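Local coordinates for similarities with probable monooxygenase (Photorhabdus luminescens, PDB 4HB9), which binds flavin-adenine dinucleotide and is probably a flavin-dependent monooxygenase of the aromatic-ring-hydroxylase type, at residues Leu339-Thr342 against Gln343-Ser347. Numbering follows the deposited sequence.
Sequences LLLT and QKLAS
Successive i to i+4 hydrogen bonds join Leu339-Thr342 to Gln343-Ser347 as one turn of alpha-helix follows the next; the straightest, from Leu345 N to Leu341 O (2.9 Å), has an N-H...O angle of 172°. This is the later part of helix 330-349, packed beside helix 11-22 of the Rossmann-like FAD-binding region, and its side chains pair at the same spacing. On the buried face, Leu341 CD1 lies 3.9 Å from Leu345 CG; Leu341 also touches Leu16 and Leu345 touches Leu20, both on helix 11-22, which follows the glycine-rich turn at the FAD. On the side covered by helix 355-386, where Leu340 touches Tyr362 and Gln365, its CD1 meets the aliphatic part of Lys344 at CE, 3.9 Å away. The lysine chain bends at chi2 (-48°) and then runs extended, carrying NZ to a salt bridge with Asp361, which pairs its charge. Gln343 is the more exposed partner: with CG beside its own backbone N (chi1 -68°) and the chain extended beyond it, the amide reaches back over Leu339, NE2 in van der Waals contact with CD1 at 3.6 Å. Thr342 OG1 turns back to bond Ala338 O. Ser347 OG donates to the carbonyl three residues back, Lys344 O, at 2.6 Å.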
ATOM      1  N   LEU A 339      12.468   5.019  -6.174  1.00 17.28           N
ATOM      2  CA  LEU A 339      13.889   5.288  -6.030  1.00 18.22           C
ATOM      3  C   LEU A 339      14.671   4.663  -7.195  1.00 19.23           C
ATOM      4  O   LEU A 339      15.534   5.282  -7.806  1.00 16.74           O
ATOM      5  CB  LEU A 339      14.399   4.719  -4.709  1.00 18.89           C
ATOM      6  CG  LEU A 339      15.899   4.887  -4.498  1.00 20.48           C
ATOM      7  CD1 LEU A 339      16.294   6.336  -4.529  1.00 21.78           C
ATOM      8  CD2 LEU A 339      16.350   4.263  -3.192  1.00 21.66           C
ATOM      9  N   LEU A 340      14.368   3.411  -7.483  1.00 18.62           N
ATOM     10  CA  LEU A 340      15.043   2.724  -8.582  1.00 19.23           C
ATOM     11  C   LEU A 340      14.828   3.398  -9.942  1.00 18.78           C
ATOM     12  O   LEU A 340      15.788   3.638 -10.680  1.00 21.19           O
ATOM     13  CB  LEU A 340      14.590   1.275  -8.627  1.00 19.84           C
ATOM     14  CG  LEU A 340      15.330   0.432  -9.667  1.00 21.87           C
ATOM     15  CD1 LEU A 340      16.836   0.463  -9.405  1.00 22.15           C
ATOM     16  CD2 LEU A 340      14.739  -0.966  -9.606  1.00 22.19           C
ATOM     17  N   LEU A 341      13.585   3.710 -10.276  1.00 17.83           N
ATOM     18  CA  LEU A 341      13.278   4.369 -11.536  1.00 18.12           C
ATOM     19  C   LEU A 341      13.872   5.778 -11.620  1.00 18.33           C
ATOM     20  O   LEU A 341      14.348   6.187 -12.671  1.00 17.31           O
ATOM     21  CB  LEU A 341      11.784   4.392 -11.790  1.00 18.88           C
ATOM     22  CG  LEU A 341      11.331   4.907 -13.166  1.00 20.51           C
ATOM     23  CD1 LEU A 341      12.056   4.201 -14.323  1.00 21.42           C
ATOM     24  CD2 LEU A 341       9.844   4.746 -13.294  1.00 20.56           C
ATOM     25  N   THR A 342      13.876   6.507 -10.501  1.00 18.16           N
ATOM     26  CA  THR A 342      14.603   7.784 -10.430  1.00 18.46           C
ATOM     27  C   THR A 342      16.067   7.610 -10.863  1.00 18.31           C
ATOM     28  O   THR A 342      16.575   8.368 -11.698  1.00 18.89           O
ATOM     29  CB  THR A 342      14.577   8.357  -8.996  1.00 16.56           C
ATOM     30  OG1 THR A 342      13.236   8.682  -8.646  1.00 16.61           O
ATOM     31  CG2 THR A 342      15.435   9.600  -8.902  1.00 16.52           C
ATOM     32  N   GLN A 343      16.736   6.648 -10.246  1.00 19.65           N
ATOM     33  CA  GLN A 343      18.142   6.414 -10.495  1.00 21.02           C
ATOM     34  C   GLN A 343      18.399   6.050 -11.959  1.00 21.32           C
ATOM     35  O   GLN A 343      19.357   6.534 -12.561  1.00 19.96           O
ATOM     36  CB  GLN A 343      18.697   5.332  -9.576  1.00 22.58           C
ATOM     37  CG  GLN A 343      18.760   5.728  -8.116  1.00 24.32           C
ATOM     38  CD  GLN A 343      18.983   4.551  -7.178  1.00 25.02           C
ATOM     39  OE1 GLN A 343      18.831   3.393  -7.555  1.00 24.76           O
ATOM     40  NE2 GLN A 343      19.303   4.851  -5.940  1.00 25.26           N
ATOM     41  N   LYS A 344      17.534   5.219 -12.540  1.00 21.02           N
ATOM     42  CA  LYS A 344      17.698   4.815 -13.951  1.00 19.96           C
ATOM     43  C   LYS A 344      17.380   5.970 -14.917  1.00 19.75           C
ATOM     44  O   LYS A 344      18.151   6.220 -15.840  1.00 20.14           O
ATOM     45  CB  LYS A 344      16.872   3.555 -14.257  1.00 19.87           C
ATOM     46  CG  LYS A 344      17.261   2.359 -13.400  1.00 22.59           C
ATOM     47  CD  LYS A 344      18.768   2.115 -13.347  1.00 24.10           C
ATOM     48  CE  LYS A 344      19.118   0.909 -12.506  1.00 26.42           C
ATOM     49  NZ  LYS A 344      20.582   0.641 -12.538  1.00 27.16           N
ATOM     50  N   LEU A 345      16.309   6.730 -14.688  1.00 19.47           N
ATOM     51  CA  LEU A 345      16.034   7.882 -15.538  1.00 19.27           C
ATOM     52  C   LEU A 345      17.116   8.956 -15.363  1.00 19.62           C
ATOM     53  O   LEU A 345      17.499   9.614 -16.332  1.00 18.99           O
ATOM     54  CB  LEU A 345      14.620   8.446 -15.322  1.00 19.18           C
ATOM     55  CG  LEU A 345      13.493   7.511 -15.787  1.00 20.65           C
ATOM     56  CD1 LEU A 345      12.156   8.041 -15.356  1.00 21.27           C
ATOM     57  CD2 LEU A 345      13.489   7.237 -17.296  1.00 21.61           C
ATOM     58  N   ALA A 346      17.649   9.110 -14.153  1.00 20.15           N
ATOM     59  CA  ALA A 346      18.732  10.088 -13.944  1.00 20.84           C
ATOM     60  C   ALA A 346      19.960   9.723 -14.795  1.00 21.95           C
ATOM     61  O   ALA A 346      20.647  10.610 -15.293  1.00 22.45           O
ATOM     62  CB  ALA A 346      19.117  10.168 -12.478  1.00 22.04           C
ATOM     63  N   SER A 347      20.256   8.430 -14.939  1.00 21.26           N
ATOM     64  CA  SER A 347      21.415   8.001 -15.724  1.00 22.71           C
ATOM     65  C   SER A 347      21.245   8.356 -17.207  1.00 23.17           C
ATOM     66  O   SER A 347      22.227   8.527 -17.931  1.00 25.29           O
ATOM     67  CB  SER A 347      21.671   6.492 -15.568  1.00 23.60           C
ATOM     68  OG  SER A 347      20.712   5.741 -16.314  1.00 21.30           O
TER